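Long-range contacts in phosphoserine aminotransferase SerC (Cytophaga hutchinsonii ATCC 33406, PDB 3FFR), which probably catalyses the pyridoxal-phosphate-dependent transfer of an amino group between phosphoserine and 2-oxoglutarate, a step of serine biosynthesis: residues E43-T47 against A235-T240; N61-L67 against G200-D206; N51-L55 against T256-L260; T25-I31 against A246-F250. One frame throughout, in Å; residues are numbered along the deposited sequence.

Contact 1 (E43-T47 against A235-T240)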
loop_
_atom_site.group_PDB
_atom_site.type_symbol
_atom_site.label_atom_id
_atom_site.label_comp_id
_atom_site.label_asym_id
_atom_site.label_seq_id
_atom_site.Cartn_x
_atom_site.Cartn_y
_atom_site.Cartn_z
ATOM N N GLU A 43 -1.772 -16.901 -9.902
ATOM C CA GLU A 43 -0.596 -17.212 -10.730
ATOM C C GLU A 43 0.453 -16.085 -10.674
ATOM O O GLU A 43 1.668 -16.322 -10.600
ATOM C CB GLU A 43 -1.025 -17.444 -12.189
ATOM C CG GLU A 43 -1.797 -18.722 -12.398
ATOM C CD GLU A 43 -2.363 -18.872 -13.833
ATOM O OE1 GLU A 43 -1.979 -18.073 -14.729
ATOM O OE2 GLU A 43 -3.204 -19.779 -14.040
ATOM N N VAL A 44 -0.045 -14.854 -10.694
ATOM C CA VAL A 44 0.815 -13.656 -10.636
ATOM C C VAL A 44 1.534 -13.623 -9.286
ATOM O O VAL A 44 2.763 -13.457 -9.186
ATOM C CB VAL A 44 -0.026 -12.365 -10.870
ATOM C CG1 VAL A 44 0.721 -11.039 -10.543
ATOM C CG2 VAL A 44 -0.569 -12.347 -12.346
ATOM N N TYR A 45 0.738 -13.848 -8.261
ATOM C CA TYR A 45 1.251 -13.871 -6.882
ATOM C C TYR A 45 2.355 -14.916 -6.797
ATOM O O TYR A 45 3.471 -14.635 -6.351
ATOM C CB TYR A 45 0.121 -14.171 -5.886
ATOM C CG TYR A 45 0.567 -14.286 -4.461
ATOM C CD1 TYR A 45 1.338 -15.382 -4.027
ATOM C CD2 TYR A 45 0.230 -13.315 -3.538
ATOM C CE1 TYR A 45 1.765 -15.475 -2.704
ATOM C CE2 TYR A 45 0.627 -13.403 -2.205
ATOM C CZ TYR A 45 1.404 -14.466 -1.794
ATOM O OH TYR A 45 1.821 -14.499 -0.480
ATOM N N LYS A 46 2.066 -16.118 -7.265
ATOM C CA LYS A 46 2.992 -17.243 -7.093
ATOM C C LYS A 46 4.273 -17.027 -7.836
ATOM O O LYS A 46 5.350 -17.406 -7.374
ATOM C CB LYS A 46 2.338 -18.559 -7.530
ATOM C CG LYS A 46 3.100 -19.779 -7.121
ATOM C CD LYS A 46 2.279 -21.014 -7.440
ATOM C CE LYS A 46 2.907 -22.271 -6.833
ATOM N NZ LYS A 46 4.254 -22.574 -7.365
ATOM N N THR A 47 4.173 -16.359 -8.967
ATOM C CA THR A 47 5.383 -16.061 -9.757
ATOM C C THR A 47 6.343 -15.187 -8.952
ATOM O O THR A 47 7.540 -15.457 -8.860
ATOM C CB THR A 47 5.016 -15.355 -11.068
ATOM O OG1 THR A 47 4.250 -16.256 -11.887
ATOM C CG2 THR A 47 6.246 -14.895 -11.820
ATOM N N ALA A 235 -1.486 -16.327 2.125
ATOM C CA ALA A 235 -0.277 -16.615 1.337
ATOM C C ALA A 235 -0.281 -18.052 0.852
ATOM O O ALA A 235 0.169 -18.363 -0.260
ATOM C CB ALA A 235 1.028 -16.341 2.149
ATOM N N ARG A 236 -0.871 -18.911 1.663
ATOM C CA ARG A 236 -0.920 -20.365 1.355
ATOM C C ARG A 236 -1.860 -20.713 0.185
ATOM O O ARG A 236 -1.757 -21.788 -0.419
ATOM C CB ARG A 236 -1.130 -21.173 2.646
ATOM C CG ARG A 236 0.192 -21.089 3.455
ATOM C CD ARG A 236 0.198 -21.682 4.850
ATOM N NE ARG A 236 1.592 -21.770 5.312
ATOM C CZ ARG A 236 1.968 -22.113 6.536
ATOM N NH1 ARG A 236 1.055 -22.380 7.463
ATOM N NH2 ARG A 236 3.265 -22.174 6.835
ATOM N N VAL A 237 -2.709 -19.764 -0.179
ATOM C CA VAL A 237 -3.580 -19.878 -1.351
ATOM C C VAL A 237 -3.221 -18.804 -2.402
ATOM O O VAL A 237 -4.002 -18.466 -3.287
ATOM C CB VAL A 237 -5.076 -19.907 -1.013
ATOM C CG1 VAL A 237 -5.385 -21.227 -0.281
ATOM C CG2 VAL A 237 -5.554 -18.644 -0.190
ATOM N N ASN A 238 -2.011 -18.288 -2.285
ATOM C CA ASN A 238 -1.481 -17.293 -3.240
ATOM C C ASN A 238 -2.311 -16.030 -3.312
ATOM O O ASN A 238 -2.550 -15.466 -4.378
ATOM C CB ASN A 238 -1.319 -17.928 -4.636
ATOM C CG ASN A 238 -0.343 -19.077 -4.631
ATOM O OD1 ASN A 238 -0.704 -20.223 -4.924
ATOM N ND2 ASN A 238 0.883 -18.792 -4.303
ATOM N N GLN A 239 -2.701 -15.575 -2.122
ATOM C CA GLN A 239 -3.498 -14.357 -1.954
ATOM C C GLN A 239 -3.014 -13.514 -0.767
ATOM O O GLN A 239 -2.144 -13.917 -0.004
ATOM C CB GLN A 239 -4.974 -14.734 -1.744
ATOM C CG GLN A 239 -5.609 -15.476 -2.896
ATOM C CD GLN A 239 -7.089 -15.771 -2.680
ATOM O OE1 GLN A 239 -7.729 -15.153 -1.852
ATOM N NE2 GLN A 239 -7.621 -16.704 -3.428
ATOM N N THR A 240 -3.677 -12.374 -0.638
ATOM C CA THR A 240 -3.485 -11.407 0.470
ATOM C C THR A 240 -4.806 -11.184 1.165
ATOM O O THR A 240 -5.859 -11.409 0.592
ATOM C CB THR A 240 -2.934 -10.073 -0.043
ATOM O OG1 THR A 240 -3.796 -9.551 -1.055
ATOM C CG2 THR A 240 -1.496 -10.271 -0.658
#
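Tyr45 lies with one ring face on the backbone that turns at Asn238, its main partner. Its CG stands opposite the backbone N (chi1 177°), which sends the ring out from helix 39-55 and across the turn. Asn238 CA sits 3.8 Å from the centroid of the Tyr45 ring and 23° off its normal, a CH-pi contact, while Gln239 N lies over the same face nearer the rim. The carboxamide of Asn238 does not stack: its plane is turned 61° from the ring, and ND2 approaches Tyr45 CD1 at 3.5 Å. At the far end, Tyr45 OH is 3.3 Å from Ala235 CB, and Thr240 CG2 meets the ring edge at CE2, 4.1 Å away. Asn238 O, 3.3 Å from Tyr45 CB, is buried here without a hydrogen-bond partner. One residue on, Lys46 runs its aliphatic part past the amide, with CB 3.5 Å from Asn238 ND2; its NZ turns away to a salt bridge with Asp50. The surface that Tyr45 covers is a helix end: Asn238, at positive phi, is the C-prime residue of a Schellman motif, with Asn238 N hydrogen-bonded to Ala235 O and Gln239 N to Lys234 O. Helix 39-55 is thereby joined to the C-terminal end of helix 228-235, with strand 62-67 alongside through the edge-to-face pair of Tyr45 and Phe66, and helix 246-262 against Val44.

Contact 2 (N61-L67 against G200-D206). With P33 (3,6,9,12,15,18-hexaoxaicosane-1,20-diol), chain K.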
loop_
_atom_site.group_PDB
_atom_site.type_symbol
_atom_site.label_atom_id
_atom_site.label_comp_id
_atom_site.label_asym_id
_atom_site.label_seq_id
_atom_site.Cartn_x
_atom_site.Cartn_y
_atom_site.Cartn_z
ATOM N N ASN A 61 11.810 -23.383 5.460
ATOM C CA ASN A 61 11.236 -22.883 6.719
ATOM C C ASN A 61 10.920 -21.377 6.680
ATOM O O ASN A 61 10.514 -20.804 7.671
ATOM C CB ASN A 61 12.088 -23.217 7.957
ATOM C CG ASN A 61 13.452 -22.571 7.936
ATOM O OD1 ASN A 61 14.139 -22.577 6.915
ATOM N ND2 ASN A 61 13.882 -22.042 9.084
ATOM N N TYR A 62 11.143 -20.777 5.523
ATOM C CA TYR A 62 10.816 -19.363 5.279
ATOM C C TYR A 62 9.606 -19.175 4.371
ATOM O O TYR A 62 9.363 -19.953 3.444
ATOM C CB TYR A 62 11.994 -18.624 4.636
ATOM C CG TYR A 62 13.047 -18.155 5.613
ATOM C CD1 TYR A 62 14.001 -19.027 6.130
ATOM C CD2 TYR A 62 13.097 -16.831 6.018
ATOM C CE1 TYR A 62 14.978 -18.560 7.024
ATOM C CE2 TYR A 62 14.072 -16.361 6.878
ATOM C CZ TYR A 62 14.986 -17.210 7.393
ATOM O OH TYR A 62 15.950 -16.699 8.240
ATOM N N GLU A 63 8.902 -18.081 4.624
ATOM C CA GLU A 63 7.774 -17.643 3.793
ATOM C C GLU A 63 7.971 -16.186 3.349
ATOM O O GLU A 63 8.763 -15.439 3.921
ATOM C CB GLU A 63 6.458 -17.797 4.533
ATOM C CG GLU A 63 5.302 -17.524 3.602
ATOM C CD GLU A 63 5.290 -18.471 2.418
ATOM O OE1 GLU A 63 4.892 -19.641 2.667
ATOM O OE2 GLU A 63 5.659 -18.046 1.279
ATOM N N VAL A 64 7.253 -15.830 2.295
ATOM C CA VAL A 64 7.298 -14.502 1.726
ATOM C C VAL A 64 5.916 -13.903 1.905
ATOM O O VAL A 64 4.935 -14.524 1.496
ATOM C CB VAL A 64 7.610 -14.555 0.203
ATOM C CG1 VAL A 64 7.391 -13.182 -0.464
ATOM C CG2 VAL A 64 9.013 -15.039 -0.080
ATOM N N LEU A 65 5.845 -12.710 2.497
ATOM C CA LEU A 65 4.591 -11.977 2.684
ATOM C C LEU A 65 4.665 -10.591 2.056
ATOM O O LEU A 65 5.688 -9.913 2.110
ATOM C CB LEU A 65 4.200 -11.820 4.172
ATOM C CG LEU A 65 4.099 -13.143 4.947
ATOM C CD1 LEU A 65 3.759 -12.801 6.427
ATOM C CD2 LEU A 65 3.048 -14.117 4.326
ATOM N N PHE A 66 3.556 -10.209 1.441
ATOM C CA PHE A 66 3.431 -8.896 0.827
ATOM C C PHE A 66 2.593 -7.905 1.648
ATOM O O PHE A 66 1.472 -8.203 2.086
ATOM C CB PHE A 66 2.832 -8.980 -0.568
ATOM C CG PHE A 66 3.638 -9.809 -1.533
ATOM C CD1 PHE A 66 4.957 -9.488 -1.845
ATOM C CD2 PHE A 66 3.088 -10.924 -2.113
ATOM C CE1 PHE A 66 5.690 -10.258 -2.740
ATOM C CE2 PHE A 66 3.821 -11.698 -3.014
ATOM C CZ PHE A 66 5.117 -11.375 -3.311
ATOM N N LEU A 67 3.196 -6.736 1.847
ATOM C CA LEU A 67 2.601 -5.605 2.581
ATOM C C LEU A 67 2.717 -4.318 1.753
ATOM O O LEU A 67 3.133 -4.345 0.585
ATOM C CB LEU A 67 3.175 -5.439 3.984
ATOM C CG LEU A 67 3.042 -6.677 4.893
ATOM C CD1 LEU A 67 4.100 -7.744 4.631
ATOM C CD2 LEU A 67 3.043 -6.263 6.410
ATOM N N GLY A 200 5.805 -3.607 0.002
ATOM C CA GLY A 200 6.751 -4.122 0.973
ATOM C C GLY A 200 6.753 -5.630 0.945
ATOM O O GLY A 200 5.730 -6.271 0.643
ATOM N N VAL A 201 7.928 -6.200 1.216
ATOM C CA VAL A 201 8.120 -7.635 1.263
ATOM C C VAL A 201 8.790 -8.064 2.565
ATOM O O VAL A 201 9.873 -7.589 2.927
ATOM C CB VAL A 201 8.965 -8.139 0.049
ATOM C CG1 VAL A 201 9.027 -9.647 0.040
ATOM C CG2 VAL A 201 8.345 -7.650 -1.324
ATOM N N TRP A 202 8.100 -8.947 3.263
ATOM C CA TRP A 202 8.527 -9.486 4.559
ATOM C C TRP A 202 8.816 -10.969 4.407
ATOM O O TRP A 202 7.942 -11.765 4.174
ATOM C CB TRP A 202 7.458 -9.199 5.621
ATOM C CG TRP A 202 7.824 -9.503 7.037
ATOM C CD1 TRP A 202 9.066 -9.808 7.523
ATOM C CD2 TRP A 202 6.968 -9.373 8.188
ATOM N NE1 TRP A 202 9.007 -9.988 8.876
ATOM C CE2 TRP A 202 7.740 -9.705 9.321
ATOM C CE3 TRP A 202 5.619 -9.066 8.357
ATOM C CZ2 TRP A 202 7.210 -9.723 10.625
ATOM C CZ3 TRP A 202 5.087 -9.083 9.655
ATOM C CH2 TRP A 202 5.874 -9.423 10.765
ATOM N N ILE A 203 10.090 -11.292 4.526
ATOM C CA ILE A 203 10.576 -12.662 4.465
ATOM C C ILE A 203 10.794 -13.096 5.913
ATOM O O ILE A 203 11.498 -12.425 6.680
ATOM C CB ILE A 203 11.880 -12.725 3.645
ATOM C CG1 ILE A 203 11.563 -12.431 2.154
ATOM C CG2 ILE A 203 12.589 -14.073 3.839
ATOM C CD1 ILE A 203 12.790 -12.267 1.303
ATOM N N LEU A 204 10.154 -14.192 6.301
ATOM C CA LEU A 204 10.210 -14.600 7.711
ATOM C C LEU A 204 10.134 -16.092 7.867
ATOM O O LEU A 204 9.561 -16.785 7.047
ATOM C CB LEU A 204 9.057 -13.947 8.496
ATOM C CG LEU A 204 7.598 -14.455 8.318
ATOM C CD1 LEU A 204 6.674 -13.707 9.285
ATOM C CD2 LEU A 204 7.051 -14.350 6.851
ATOM N N ASN A 205 10.719 -16.559 8.953
ATOM C CA ASN A 205 10.748 -17.990 9.234
ATOM C C ASN A 205 9.737 -18.490 10.258
ATOM O O ASN A 205 8.892 -17.773 10.839
ATOM C CB ASN A 205 12.177 -18.476 9.577
ATOM C CG ASN A 205 12.623 -18.085 10.992
ATOM O OD1 ASN A 205 11.857 -17.518 11.756
ATOM N ND2 ASN A 205 13.877 -18.392 11.335
ATOM N N ASP A 206 9.834 -19.797 10.427
ATOM C CA ASP A 206 8.964 -20.543 11.344
ATOM C C ASP A 206 8.992 -19.986 12.768
ATOM O O ASP A 206 7.976 -19.990 13.464
ATOM C CB ASP A 206 9.355 -22.050 11.380
ATOM C CG ASP A 206 10.846 -22.312 11.847
ATOM O OD1 ASP A 206 11.859 -21.774 11.310
ATOM O OD2 ASP A 206 11.013 -23.146 12.780
HETATM O O4 P33 K . 7.727 -21.886 8.018
HETATM C C3 P33 K . 6.680 -21.860 7.040
HETATM C C2 P33 K . 7.151 -22.107 5.608
HETATM O O1 P33 K . 6.092 -21.675 4.715
HETATM O O HOH W 1 16.286 -19.793 10.208
#
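With CG of Tyr62 beside its own backbone N (chi1 -82°), the ring lies against Asn205 CB, which the facing strand's backbone places over the ring centre. Asn205 CB lies 3.7 Å from the Tyr62 centroid, 7° off the normal, a CH-pi contact in a non-hydrogen-bonded pair. Tyr62 CD2 touches Ile203 CG2 at 3.6 Å, and the phenol OH continues to Trp179 O. Chi1 of Asn205 (76°) turns only the amide, so that OD1 caps Val208 N at the start of helix 206-217 and ND2 binds Asp183 and a water. Six backbone hydrogen bonds of Glu63-Leu204, Leu65-Trp202 and Leu67-Gly200 fix the antiparallel register; Glu63 N to Leu204 O measures 2.8 Å. In the seven-stranded sheet of the fold type I aminotransferase large domain, strand 200-205 runs against both its neighbours, and 62-67 is an edge strand within the chain. Leu65, Leu67, Trp202 and Leu204 point to the face covered by helices 70-81 and 228-235; Leu65 CD1 meets Leu204 CD2 at 3.7 Å, and Leu67 CD1 reaches Trp202 CB at 3.8 Å. Val64, Phe66 and Val201 face helix 39-55. Asn61 ND2 holds Asp206 OD1 at 3.0 Å, nearly in its amide plane but from above the carboxylate. P33, probably from the crystallisation liquor, hydrogen-bonds weakly to Asn61 O and Glu63 OE1. Glu63 OE2 accepts a hydrogen bond from Val64 N (2.9 Å) and pairs with Lys53.

Contact 3 (N51-L55 against T256-L260)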
loop_
_atom_site.group_PDB
_atom_site.type_symbol
_atom_site.label_atom_id
_atom_site.label_comp_id
_atom_site.label_asym_id
_atom_site.label_seq_id
_atom_site.Cartn_x
_atom_site.Cartn_y
_atom_site.Cartn_z
ATOM N N ASN A 51 9.712 -16.657 -7.380
ATOM C CA ASN A 51 10.946 -16.068 -7.960
ATOM C C ASN A 51 11.827 -15.484 -6.869
ATOM O O ASN A 51 13.036 -15.554 -6.944
ATOM C CB ASN A 51 10.673 -15.000 -9.025
ATOM C CG ASN A 51 10.217 -15.588 -10.359
ATOM O OD1 ASN A 51 10.178 -16.827 -10.537
ATOM N ND2 ASN A 51 9.849 -14.696 -11.311
ATOM N N LEU A 52 11.207 -14.913 -5.836
ATOM C CA LEU A 52 11.985 -14.371 -4.718
ATOM C C LEU A 52 12.666 -15.520 -3.970
ATOM O O LEU A 52 13.821 -15.400 -3.546
ATOM C CB LEU A 52 11.137 -13.534 -3.759
ATOM C CG LEU A 52 10.765 -12.140 -4.259
ATOM C CD1 LEU A 52 9.646 -11.536 -3.370
ATOM C CD2 LEU A 52 12.006 -11.214 -4.275
ATOM N N LYS A 53 11.937 -16.611 -3.796
ATOM C CA LYS A 53 12.513 -17.760 -3.053
ATOM C C LYS A 53 13.705 -18.312 -3.827
ATOM O O LYS A 53 14.713 -18.740 -3.258
ATOM C CB LYS A 53 11.469 -18.838 -2.798
ATOM C CG LYS A 53 10.393 -18.393 -1.830
ATOM C CD LYS A 53 9.200 -19.351 -1.718
ATOM C CE LYS A 53 8.159 -18.797 -0.784
ATOM N NZ LYS A 53 6.963 -19.683 -0.601
ATOM N N THR A 54 13.583 -18.295 -5.141
ATOM C CA THR A 54 14.669 -18.834 -5.981
ATOM C C THR A 54 15.869 -17.864 -5.975
ATOM O O THR A 54 17.038 -18.232 -5.708
ATOM C CB THR A 54 14.179 -19.076 -7.419
ATOM O OG1 THR A 54 13.081 -19.995 -7.402
ATOM C CG2 THR A 54 15.296 -19.647 -8.282
ATOM N N LEU A 55 15.561 -16.605 -6.217
ATOM C CA LEU A 55 16.628 -15.590 -6.332
ATOM C C LEU A 55 17.430 -15.446 -5.054
ATOM O O LEU A 55 18.649 -15.230 -5.079
ATOM C CB LEU A 55 16.032 -14.237 -6.684
ATOM C CG LEU A 55 17.019 -13.092 -6.928
ATOM C CD1 LEU A 55 17.721 -13.340 -8.238
ATOM C CD2 LEU A 55 16.261 -11.722 -6.924
ATOM N N THR A 256 11.989 -9.877 -11.210
ATOM C CA THR A 256 12.765 -10.947 -10.577
ATOM C C THR A 256 13.066 -12.027 -11.605
ATOM O O THR A 256 14.119 -12.654 -11.533
ATOM C CB THR A 256 12.112 -11.538 -9.333
ATOM O OG1 THR A 256 10.755 -11.958 -9.612
ATOM C CG2 THR A 256 12.095 -10.487 -8.194
ATOM N N GLY A 257 12.164 -12.226 -12.563
ATOM C CA GLY A 257 12.436 -13.202 -13.645
ATOM C C GLY A 257 13.654 -12.766 -14.444
ATOM O O GLY A 257 14.576 -13.557 -14.775
ATOM N N ASP A 258 13.672 -11.485 -14.742
ATOM C CA ASP A 258 14.778 -10.892 -15.485
ATOM C C ASP A 258 16.071 -11.065 -14.677
ATOM O O ASP A 258 17.126 -11.373 -15.213
ATOM C CB ASP A 258 14.531 -9.392 -15.773
ATOM C CG ASP A 258 13.365 -9.145 -16.724
ATOM O OD1 ASP A 258 13.171 -9.984 -17.637
ATOM O OD2 ASP A 258 12.663 -8.113 -16.573
HETATM N N MSE A 259 15.978 -10.832 -13.375
HETATM C CA MSE A 259 17.143 -10.917 -12.500
HETATM C C MSE A 259 17.700 -12.339 -12.439
HETATM O O MSE A 259 18.913 -12.568 -12.416
HETATM C CB MSE A 259 16.853 -10.385 -11.081
HETATM C CG MSE A 259 16.677 -8.931 -11.046
HETATM SE SE MSE A 259 16.275 -8.349 -9.206
HETATM C CE MSE A 259 16.359 -6.445 -9.473
ATOM N N LEU A 260 16.788 -13.284 -12.444
ATOM C CA LEU A 260 17.166 -14.691 -12.408
ATOM C C LEU A 260 17.957 -15.094 -13.649
ATOM O O LEU A 260 18.744 -16.040 -13.590
ATOM C CB LEU A 260 15.968 -15.614 -12.264
ATOM C CG LEU A 260 15.333 -15.644 -10.885
ATOM C CD1 LEU A 260 13.919 -16.234 -10.945
ATOM C CD2 LEU A 260 16.224 -16.381 -9.920
#
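Helix-to-helix packing in the large domain of the aminotransferase fold brings Asn51 and Leu55, near the C-terminal end of helix 39-55, against Thr256, Met259 and Leu260 of helix 246-262. The two short segments run nearly the same way, 27° apart, with axes 9.7 Å from each other at closest approach. Two layers share the interface. In the polar one, Asn51 points at the opposite helix and its ND2 gives a weak hydrogen bond to Thr256 OG1, 3.3 Å long; the same ND2 also bonds Gly253 O, a turn earlier. Thr256 OG1 lies between its backbone N and carbonyl carbon (chi1 53°), where it is hydrogen-bonded to Leu252 O and Gly253 O of its own helix and Asn51 CB presses against it at 3.1 Å. The other branch, Thr256 CG2, meets Leu52 CD2 at 4.0 Å, on the side where Leu52 packs on Val64 of strand 62-67. The apolar layer is built round Leu55, whose CG is trans to the backbone N (chi1 -176°), which carries the isobutyl group toward the other helix. Leu55 CD2 approaches SE of the selenomethionine Met259 at 4.1 Å, and Leu55 CD1 touches Leu260 CD2 at 3.8 Å. The two methyls of Leu260 span one turn of helix 39-55: CD1 rests on the amide carbon CG of Asn51, 3.8 Å away, while CD2 presses on Leu55 CA at 3.7 Å.

Contact 4 (T25-I31 against A246-F250)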
loop_
_atom_site.group_PDB
_atom_site.type_symbol
_atom_site.label_atom_id
_atom_site.label_comp_id
_atom_site.label_asym_id
_atom_site.label_seq_id
_atom_site.Cartn_x
_atom_site.Cartn_y
_atom_site.Cartn_z
ATOM N N THR A 25 2.650 -4.624 -20.761
ATOM C CA THR A 25 2.046 -5.955 -20.679
ATOM C C THR A 25 0.927 -5.976 -19.632
ATOM O O THR A 25 -0.148 -6.551 -19.850
ATOM C CB THR A 25 3.073 -7.031 -20.352
ATOM O OG1 THR A 25 4.082 -7.045 -21.366
ATOM C CG2 THR A 25 2.430 -8.391 -20.304
ATOM N N ALA A 26 1.183 -5.345 -18.492
ATOM C CA ALA A 26 0.181 -5.269 -17.393
ATOM C C ALA A 26 -1.096 -4.627 -17.870
ATOM O O ALA A 26 -2.205 -5.065 -17.554
ATOM C CB ALA A 26 0.745 -4.488 -16.142
ATOM N N LEU A 27 -0.933 -3.573 -18.657
ATOM C CA LEU A 27 -2.105 -2.847 -19.140
ATOM C C LEU A 27 -2.840 -3.713 -20.151
ATOM O O LEU A 27 -4.077 -3.836 -20.126
ATOM C CB LEU A 27 -1.700 -1.529 -19.788
ATOM C CG LEU A 27 -1.123 -0.475 -18.844
ATOM C CD1 LEU A 27 -0.486 0.669 -19.642
ATOM C CD2 LEU A 27 -2.169 0.014 -17.798
ATOM N N ASP A 28 -2.071 -4.326 -21.025
ATOM C CA ASP A 28 -2.636 -5.165 -22.091
ATOM C C ASP A 28 -3.413 -6.346 -21.570
ATOM O O ASP A 28 -4.481 -6.713 -22.126
ATOM C CB ASP A 28 -1.545 -5.695 -23.035
ATOM C CG ASP A 28 -1.062 -4.655 -24.019
ATOM O OD1 ASP A 28 -1.727 -3.628 -24.165
ATOM O OD2 ASP A 28 -0.036 -4.893 -24.686
ATOM N N GLU A 29 -2.888 -6.930 -20.498
ATOM C CA GLU A 29 -3.490 -8.126 -19.876
ATOM C C GLU A 29 -4.560 -7.807 -18.852
ATOM O O GLU A 29 -5.183 -8.710 -18.300
ATOM C CB GLU A 29 -2.451 -9.011 -19.210
ATOM C CG GLU A 29 -1.444 -9.584 -20.251
ATOM C CD GLU A 29 -0.466 -10.609 -19.691
ATOM O OE1 GLU A 29 -0.536 -10.972 -18.504
ATOM O OE2 GLU A 29 0.398 -11.069 -20.475
ATOM N N LYS A 30 -4.748 -6.518 -18.609
ATOM C CA LYS A 30 -5.723 -6.041 -17.616
ATOM C C LYS A 30 -5.457 -6.571 -16.202
ATOM O O LYS A 30 -6.359 -6.885 -15.444
ATOM C CB LYS A 30 -7.178 -6.317 -18.065
ATOM C CG LYS A 30 -7.533 -5.481 -19.291
ATOM C CD LYS A 30 -9.031 -5.527 -19.576
ATOM C CE LYS A 30 -9.433 -4.490 -20.633
ATOM N NZ LYS A 30 -10.902 -4.434 -20.877
ATOM N N ILE A 31 -4.178 -6.604 -15.855
ATOM C CA ILE A 31 -3.757 -7.070 -14.546
ATOM C C ILE A 31 -4.406 -6.241 -13.438
ATOM O O ILE A 31 -4.667 -6.736 -12.349
ATOM C CB ILE A 31 -2.183 -7.040 -14.411
ATOM C CG1 ILE A 31 -1.533 -8.019 -15.375
ATOM C CG2 ILE A 31 -1.755 -7.323 -12.936
ATOM C CD1 ILE A 31 -1.893 -9.473 -15.129
ATOM N N ALA A 246 -1.570 -5.265 -6.970
ATOM C CA ALA A 246 -1.341 -6.275 -8.009
ATOM C C ALA A 246 -0.367 -5.832 -9.079
ATOM O O ALA A 246 0.388 -6.634 -9.638
ATOM C CB ALA A 246 -2.701 -6.709 -8.641
HETATM N N MSE A 247 -0.398 -4.539 -9.391
HETATM C CA MSE A 247 0.490 -4.011 -10.434
HETATM C C MSE A 247 1.924 -4.292 -10.030
HETATM O O MSE A 247 2.750 -4.819 -10.822
HETATM C CB MSE A 247 0.284 -2.514 -10.726
HETATM C CG MSE A 247 -1.153 -2.159 -11.101
HETATM SE SE MSE A 247 -1.749 -3.014 -12.758
HETATM C CE MSE A 247 -1.067 -1.832 -14.043
ATOM N N ASN A 248 2.257 -3.943 -8.780
ATOM C CA ASN A 248 3.617 -4.168 -8.300
ATOM C C ASN A 248 3.952 -5.637 -8.084
ATOM O O ASN A 248 5.093 -6.041 -8.256
ATOM C CB ASN A 248 4.007 -3.351 -7.064
ATOM C CG ASN A 248 4.673 -2.045 -7.418
ATOM O OD1 ASN A 248 4.895 -1.727 -8.594
ATOM N ND2 ASN A 248 5.005 -1.252 -6.377
ATOM N N ILE A 249 2.982 -6.431 -7.655
ATOM C CA ILE A 249 3.244 -7.882 -7.502
ATOM C C ILE A 249 3.570 -8.453 -8.893
ATOM O O ILE A 249 4.474 -9.273 -9.070
ATOM C CB ILE A 249 2.064 -8.615 -6.810
ATOM C CG1 ILE A 249 1.973 -8.127 -5.345
ATOM C CG2 ILE A 249 2.283 -10.143 -6.836
ATOM C CD1 ILE A 249 0.698 -8.600 -4.573
ATOM N N PHE A 250 2.838 -7.969 -9.892
ATOM C CA PHE A 250 3.067 -8.381 -11.285
ATOM C C PHE A 250 4.457 -7.965 -11.744
ATOM O O PHE A 250 5.263 -8.765 -12.255
ATOM C CB PHE A 250 2.030 -7.746 -12.215
ATOM C CG PHE A 250 2.207 -8.099 -13.663
ATOM C CD1 PHE A 250 1.703 -9.303 -14.158
ATOM C CD2 PHE A 250 2.815 -7.225 -14.539
ATOM C CE1 PHE A 250 1.828 -9.628 -15.495
ATOM C CE2 PHE A 250 2.949 -7.555 -15.880
ATOM C CZ PHE A 250 2.453 -8.761 -16.348
#
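Phe250 N donates to Ala246 O over 2.8 Å in the first turn of helix 246-262, and this turn presents the Phe250 ring to the end of helix 19-28. No hydrogen bond crosses between the segments; the join is apolar. Near-trans about its CA-CB bond (chi1 179°), Phe250 extends its ring to Ile31, whose CG1 sits 3.9 Å from the ring centroid and 21° off the normal, a CH-pi contact over one face. Ile31 CD1 touches Phe250 CD1 at 3.7 Å, and its other branch, CG2, turns back toward Ala246. Thr25 CG2 meets the ring edge at Phe250 CZ, 4.0 Å away, and Ala26 CB is 3.8 Å from Phe250 CE2. Met247, a selenomethionine bent at chi2 and chi3, brings its CE methyl to 3.8 Å from Ala26 CB. Ile31 is delivered by a Schellman motif that ends the helix: Lys30 has positive phi, and Ile31 N is hydrogen-bonded to Ala26 O at 3.0 Å. Salt bridges of Asp28 to Arg20 and of Lys30 to Glu14, both of the second subunit, put this helix end at the dimer interface. Within the chain, helix 39-55 borders the same packing, with Lys40 against Ile31, Phe41 against Ala246 and Val44 against Phe250.

Overall arrangement
From the N terminus, 25-31 comes first, and contact 4 closes the loop to the start of helix 246-262. Contact 1 is nested inside it, taking helix 39-55 to the C-terminal end of helix 228-235 and the turn that follows. Further along the same helix, contact 3 reaches past both partners to 256-260, so it crosses contacts 1 and 4. Contact 2, pairing 61-67 with 200-206, lies nested within all three. Helix 39-55 serves contacts 1 and 3, and helix 246-262 serves contacts 3 and 4. The sheet is joined to these helices by Ala235 on Leu65, Leu52 on Val201 and Phe66 on Ile249, while Tyr45 on Ile249 connects contacts 1 and 4.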